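PDB 5AX6: CofB from Escherichia coli, which forms a homotrimeric minor pilin of the CFA/III pilus, a type IVb pilus, and probably takes part in pilus assembly. Local coordinates for residues 29-34 / 38-43; 365-370 / 469-474. All coordinates share one frame; numbering follows the deposited sequence.

Contact 1 (29-34 / 38-43); sequences QITVIE and EKEITN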
loop_
_atom_site.group_PDB
_atom_site.type_symbol
_atom_site.label_atom_id
_atom_site.label_comp_id
_atom_site.label_asym_id
_atom_site.label_seq_id
_atom_site.Cartn_x
_atom_site.Cartn_y
_atom_site.Cartn_z
ATOM N N GLN A 29 -2.352 -16.647 -24.920
ATOM C CA GLN A 29 -2.986 -15.421 -25.381
ATOM C C GLN A 29 -1.928 -14.323 -25.413
ATOM O O GLN A 29 -1.209 -14.131 -24.433
ATOM C CB GLN A 29 -4.148 -15.023 -24.466
ATOM C CG GLN A 29 -5.291 -16.041 -24.429
ATOM C CD GLN A 29 -6.012 -16.184 -25.768
ATOM O OE1 GLN A 29 -5.890 -17.207 -26.453
ATOM N NE2 GLN A 29 -6.775 -15.168 -26.137
ATOM N N ILE A 30 -1.813 -13.616 -26.532
ATOM C CA ILE A 30 -0.786 -12.579 -26.638
ATOM C C ILE A 30 -1.378 -11.240 -27.022
ATOM O O ILE A 30 -2.451 -11.182 -27.620
ATOM C CB ILE A 30 0.307 -12.941 -27.677
ATOM C CG1 ILE A 30 -0.321 -13.183 -29.047
ATOM C CG2 ILE A 30 1.054 -14.173 -27.239
ATOM C CD1 ILE A 30 0.707 -13.390 -30.153
ATOM N N THR A 31 -0.663 -10.170 -26.687
ATOM C CA THR A 31 -1.073 -8.824 -27.063
ATOM C C THR A 31 -0.362 -8.405 -28.353
ATOM O O THR A 31 0.864 -8.408 -28.419
ATOM C CB THR A 31 -0.762 -7.792 -25.947
ATOM O OG1 THR A 31 -1.364 -8.210 -24.714
ATOM C CG2 THR A 31 -1.311 -6.420 -26.325
ATOM N N VAL A 32 -1.140 -8.066 -29.373
ATOM C CA VAL A 32 -0.585 -7.556 -30.625
ATOM C C VAL A 32 -1.187 -6.198 -30.933
ATOM O O VAL A 32 -2.154 -5.784 -30.295
ATOM C CB VAL A 32 -0.852 -8.504 -31.800
ATOM C CG1 VAL A 32 -0.134 -9.844 -31.574
ATOM C CG2 VAL A 32 -2.349 -8.715 -31.984
ATOM N N ILE A 33 -0.604 -5.500 -31.902
ATOM C CA ILE A 33 -1.155 -4.240 -32.374
ATOM C C ILE A 33 -1.823 -4.482 -33.718
ATOM O O ILE A 33 -1.195 -5.009 -34.634
ATOM C CB ILE A 33 -0.066 -3.150 -32.540
ATOM C CG1 ILE A 33 0.862 -3.103 -31.323
ATOM C CG2 ILE A 33 -0.704 -1.794 -32.836
ATOM C CD1 ILE A 33 0.168 -2.748 -30.036
ATOM N N GLU A 34 -3.100 -4.127 -33.821
ATOM C CA GLU A 34 -3.846 -4.194 -35.077
ATOM C C GLU A 34 -4.659 -2.905 -35.209
ATOM O O GLU A 34 -5.311 -2.486 -34.255
ATOM C CB GLU A 34 -4.767 -5.421 -35.122
ATOM C CG GLU A 34 -4.057 -6.773 -35.151
ATOM C CD GLU A 34 -5.023 -7.950 -35.090
ATOM O OE1 GLU A 34 -6.252 -7.719 -35.038
ATOM O OE2 GLU A 34 -4.558 -9.109 -35.098
ATOM N N GLU A 38 -3.979 -2.076 -29.187
ATOM C CA GLU A 38 -3.680 -3.365 -28.575
ATOM C C GLU A 38 -4.893 -4.279 -28.599
ATOM O O GLU A 38 -6.012 -3.863 -28.308
ATOM C CB GLU A 38 -3.182 -3.177 -27.142
ATOM C CG GLU A 38 -1.865 -2.416 -27.059
ATOM C CD GLU A 38 -1.262 -2.413 -25.666
ATOM O OE1 GLU A 38 -1.978 -2.725 -24.693
ATOM O OE2 GLU A 38 -0.061 -2.096 -25.548
ATOM N N LYS A 39 -4.656 -5.532 -28.963
ATOM C CA LYS A 39 -5.708 -6.524 -29.072
ATOM C C LYS A 39 -5.156 -7.851 -28.565
ATOM O O LYS A 39 -3.977 -8.150 -28.773
ATOM C CB LYS A 39 -6.180 -6.638 -30.523
ATOM C CG LYS A 39 -7.180 -7.740 -30.780
ATOM C CD LYS A 39 -7.409 -7.905 -32.277
ATOM C CE LYS A 39 -8.437 -8.985 -32.585
ATOM N NZ LYS A 39 -8.520 -9.245 -34.052
ATOM N N GLU A 40 -5.984 -8.628 -27.874
ATOM C CA GLU A 40 -5.578 -9.963 -27.452
ATOM C C GLU A 40 -5.950 -10.960 -28.523
ATOM O O GLU A 40 -7.092 -10.988 -28.989
ATOM C CB GLU A 40 -6.238 -10.373 -26.129
ATOM C CG GLU A 40 -6.021 -9.411 -24.993
ATOM C CD GLU A 40 -4.565 -9.264 -24.636
ATOM O OE1 GLU A 40 -3.969 -10.249 -24.144
ATOM O OE2 GLU A 40 -4.015 -8.159 -24.849
ATOM N N ILE A 41 -4.986 -11.790 -28.913
ATOM C CA ILE A 41 -5.277 -12.887 -29.813
ATOM C C ILE A 41 -4.651 -14.176 -29.301
ATOM O O ILE A 41 -3.782 -14.167 -28.425
ATOM C CB ILE A 41 -4.753 -12.622 -31.245
ATOM C CG1 ILE A 41 -3.222 -12.464 -31.218
ATOM C CG2 ILE A 41 -5.434 -11.401 -31.848
ATOM C CD1 ILE A 41 -2.586 -12.514 -32.593
ATOM N N THR A 42 -5.117 -15.287 -29.841
ATOM C CA THR A 42 -4.468 -16.552 -29.592
ATOM C C THR A 42 -3.072 -16.522 -30.225
ATOM O O THR A 42 -2.921 -16.134 -31.383
ATOM C CB THR A 42 -5.297 -17.705 -30.157
ATOM O OG1 THR A 42 -6.537 -17.778 -29.440
ATOM C CG2 THR A 42 -4.547 -19.025 -30.023
ATOM N N ASN A 43 -2.065 -16.922 -29.458
ATOM C CA ASN A 43 -0.713 -17.121 -29.991
ATOM C C ASN A 43 -0.767 -18.016 -31.240
ATOM O O ASN A 43 -1.386 -19.083 -31.214
ATOM C CB ASN A 43 0.184 -17.739 -28.904
ATOM C CG ASN A 43 1.662 -17.709 -29.263
ATOM O OD1 ASN A 43 2.041 -17.905 -30.419
ATOM N ND2 ASN A 43 2.506 -17.475 -28.257
#

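Contact 2 (365-370 / 469-474); sequences TNPGNY and TYVYLN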
loop_
_atom_site.group_PDB
_atom_site.type_symbol
_atom_site.label_atom_id
_atom_site.label_comp_id
_atom_site.label_asym_id
_atom_site.label_seq_id
_atom_site.Cartn_x
_atom_site.Cartn_y
_atom_site.Cartn_z
ATOM N N THR A 365 9.137 44.982 45.936
ATOM C CA THR A 365 9.323 46.210 46.722
ATOM C C THR A 365 10.665 46.922 46.512
ATOM O O THR A 365 10.742 48.144 46.660
ATOM C CB THR A 365 9.143 45.941 48.232
ATOM O OG1 THR A 365 9.865 44.763 48.602
ATOM C CG2 THR A 365 7.673 45.737 48.552
ATOM N N ASN A 366 11.715 46.179 46.172
ATOM C CA ASN A 366 13.001 46.800 45.862
ATOM C C ASN A 366 13.524 46.276 44.535
ATOM O O ASN A 366 14.509 45.530 44.490
ATOM C CB ASN A 366 14.023 46.556 46.979
ATOM C CG ASN A 366 13.746 47.401 48.224
ATOM O OD1 ASN A 366 14.111 48.579 48.285
ATOM N ND2 ASN A 366 13.104 46.797 49.221
ATOM N N PRO A 367 12.857 46.674 43.445
ATOM C CA PRO A 367 13.077 46.093 42.117
ATOM C C PRO A 367 14.502 46.302 41.621
ATOM O O PRO A 367 15.000 45.502 40.826
ATOM C CB PRO A 367 12.059 46.828 41.236
ATOM C CG PRO A 367 11.735 48.097 41.987
ATOM C CD PRO A 367 11.838 47.739 43.435
ATOM N N GLY A 368 15.153 47.359 42.093
ATOM C CA GLY A 368 16.532 47.620 41.718
ATOM C C GLY A 368 17.487 46.546 42.210
ATOM O O GLY A 368 18.452 46.197 41.526
ATOM N N ASN A 369 17.216 46.020 43.401
ATOM C CA ASN A 369 18.050 44.983 44.003
ATOM C C ASN A 369 17.552 43.557 43.741
ATOM O O ASN A 369 18.305 42.594 43.885
ATOM C CB ASN A 369 18.148 45.200 45.516
ATOM C CG ASN A 369 19.086 46.335 45.891
ATOM O OD1 ASN A 369 19.595 47.058 45.029
ATOM N ND2 ASN A 369 19.315 46.497 47.188
ATOM N N TYR A 370 16.282 43.427 43.368
ATOM C CA TYR A 370 15.648 42.114 43.259
ATOM C C TYR A 370 16.267 41.263 42.155
ATOM O O TYR A 370 16.432 41.716 41.022
ATOM C CB TYR A 370 14.143 42.263 43.019
ATOM C CG TYR A 370 13.424 40.942 42.906
ATOM C CD1 TYR A 370 13.153 40.183 44.034
ATOM C CD2 TYR A 370 13.014 40.450 41.666
ATOM C CE1 TYR A 370 12.496 38.967 43.939
ATOM C CE2 TYR A 370 12.360 39.240 41.558
ATOM C CZ TYR A 370 12.099 38.502 42.696
ATOM O OH TYR A 370 11.448 37.290 42.599
ATOM N N THR A 469 5.628 54.631 41.403
ATOM C CA THR A 469 6.086 53.715 40.362
ATOM C C THR A 469 6.198 52.296 40.901
ATOM O O THR A 469 6.813 52.058 41.949
ATOM C CB THR A 469 7.435 54.167 39.784
ATOM O OG1 THR A 469 7.292 55.483 39.237
ATOM C CG2 THR A 469 7.896 53.219 38.690
ATOM N N TYR A 470 5.597 51.355 40.176
ATOM C CA TYR A 470 5.510 49.975 40.613
ATOM C C TYR A 470 6.167 49.027 39.629
ATOM O O TYR A 470 6.172 49.274 38.427
ATOM C CB TYR A 470 4.048 49.564 40.792
ATOM C CG TYR A 470 3.375 50.184 41.990
ATOM C CD1 TYR A 470 3.584 49.673 43.267
ATOM C CD2 TYR A 470 2.525 51.272 41.845
ATOM C CE1 TYR A 470 2.965 50.234 44.371
ATOM C CE2 TYR A 470 1.897 51.841 42.944
ATOM C CZ TYR A 470 2.125 51.319 44.202
ATOM O OH TYR A 470 1.505 51.880 45.293
ATOM N N VAL A 471 6.733 47.950 40.156
ATOM C CA VAL A 471 7.135 46.818 39.334
ATOM C C VAL A 471 6.374 45.608 39.844
ATOM O O VAL A 471 6.444 45.290 41.030
ATOM C CB VAL A 471 8.647 46.561 39.384
ATOM C CG1 VAL A 471 8.991 45.292 38.602
ATOM C CG2 VAL A 471 9.415 47.767 38.835
ATOM N N TYR A 472 5.631 44.949 38.958
ATOM C CA TYR A 472 4.826 43.802 39.350
ATOM C C TYR A 472 5.475 42.500 38.877
ATOM O O TYR A 472 6.072 42.457 37.788
ATOM C CB TYR A 472 3.410 43.898 38.766
ATOM C CG TYR A 472 2.584 45.096 39.185
ATOM C CD1 TYR A 472 2.517 45.512 40.514
ATOM C CD2 TYR A 472 1.837 45.798 38.241
ATOM C CE1 TYR A 472 1.737 46.614 40.882
ATOM C CE2 TYR A 472 1.069 46.887 38.590
ATOM C CZ TYR A 472 1.016 47.291 39.911
ATOM O OH TYR A 472 0.233 48.370 40.239
ATOM N N LEU A 473 5.341 41.448 39.687
ATOM C CA LEU A 473 5.816 40.112 39.347
ATOM C C LEU A 473 4.671 39.165 38.993
ATOM O O LEU A 473 3.730 39.016 39.765
ATOM C CB LEU A 473 6.612 39.516 40.513
ATOM C CG LEU A 473 7.061 38.065 40.334
ATOM C CD1 LEU A 473 8.128 37.970 39.246
ATOM C CD2 LEU A 473 7.577 37.480 41.649
ATOM N N ASN A 474 4.760 38.515 37.834
ATOM C CA ASN A 474 3.792 37.492 37.428
ATOM C C ASN A 474 2.332 37.814 37.745
ATOM O O ASN A 474 1.671 37.061 38.463
ATOM C CB ASN A 474 4.143 36.156 38.082
ATOM C CG ASN A 474 5.547 35.696 37.750
ATOM O OD1 ASN A 474 6.077 35.993 36.677
ATOM N ND2 ASN A 474 6.166 34.971 38.680
#

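Contact 1 (29-34 / 38-43)
Ile30 and Ile41 face each other in a hydrogen-bonded antiparallel pair, Ile30 N to Ile41 O at 2.8 Å and Ile41 N to Ile30 O at 2.9 Å. In both, CG1 stands between the backbone N and the carbonyl carbon (chi1 57° and 62°), which turns each CG1 toward the other strand, where they meet at 3.7 Å. Val32 adds CG1 at 3.8 Å from Ile41 CD1, the side chains crossing at about a right angle. Branched aliphatic residues suit this tight face, where Phe103 and Tyr107 also pack on Ile30. Nearer the turn, beyond the aliphatic cluster, the contact becomes polar and more open to solvent. The extended chain of exposed Lys39 carries NZ to the syn side of Glu34 OE1, a salt bridge of 2.9 Å. Replacing Glu34, with an alanine here, would probably leave that ammonium without its mate across the strands and the lysine chain freer to swing. On the other face, Thr31 OG1 donates to the syn lone pair of Glu40 OE2 (2.7 Å). A hydroxyl and a carboxylate suit this face because both can accept from Arg240 of the second subunit, NH1 bonding Thr31 OG1 and NH2 Glu40 OE1. The whole is a twisted two-stranded antiparallel beta hairpin following the N-terminal helix of the pilin domain.

Contact 2 (365-370 / 469-474)
Tyr370 and Leu473 both swing CG away from their own backbone N (chi1 -180° and 175°), which sends the tyrosine out from its loop and the leucine out from the strand to meet it. The tyrosine hydroxyl and a leucine methyl make the touch: Tyr370 OH lies 4.0 Å from Leu473 CD2, the two side chains crossing at about a right angle. This is a van der Waals contact, a methyl against an oxygen; the hydroxyl's hydrogen bond is with Glu377. A long aromatic fits here because its length carries the hydroxyl from the loop to the strand, where the polar end finds a partner beside an apolar neighbour.

Two residues back along the strand, Val471 offers CG2 to the ring of Pro367, with CG2 3.7 Å from Pro367 CB and 3.9 Å from Pro367 CG. The rigid proline ring presents these methylenes obliquely to the valine, whose branching at CB suits an extended strand.

The backbone of the loop gives the two loop residues their placing. Asn366 O accepts Asn369 N at 3.0 Å and, more weakly, Tyr370 N, folding the chain into a helical turn with Pro367 as its second residue. Proline suits that position, having no N-H to leave over and a phi already near the helical value. Arg430 of the second subunit packs on both Tyr370 and Leu473, while Ile364 fits against Tyr370 and Val471 and also bonds by its backbone to Val471. Here strand 468-473 pairs with strand 452-463 in an antiparallel sheet of the C-terminal domain, and the contact is a type I beta turn, Asn366 to Asn369, with the following tyrosine, laid against that strand by side-chain packing, with no hydrogen bond between 365-370 and 469-474.

Overall arrangement
Contact 1 and contact 2 lie on opposite sides of the chain's centre, about 73 Å apart at their nearest atoms, and share no secondary-structure element: one belongs to the pilin domain, the other to the C-terminal domain. Contact 1 joins neighbours in sequence through regular backbone bonds, buries 694 Å² and sets a largely buried aliphatic side against exposed charged groups. Contact 2 brings together segments nearly a hundred residues apart, buries only 140 Å² without a hydrogen bond between them, and lies near the surface with Leu473 as its buried member. Each also touches the second subunit through an arginine: polar bonds and a salt bridge at 29-34 / 38-43, packing at 365-370 / 469-474. The second subunit is thus touched in both domains.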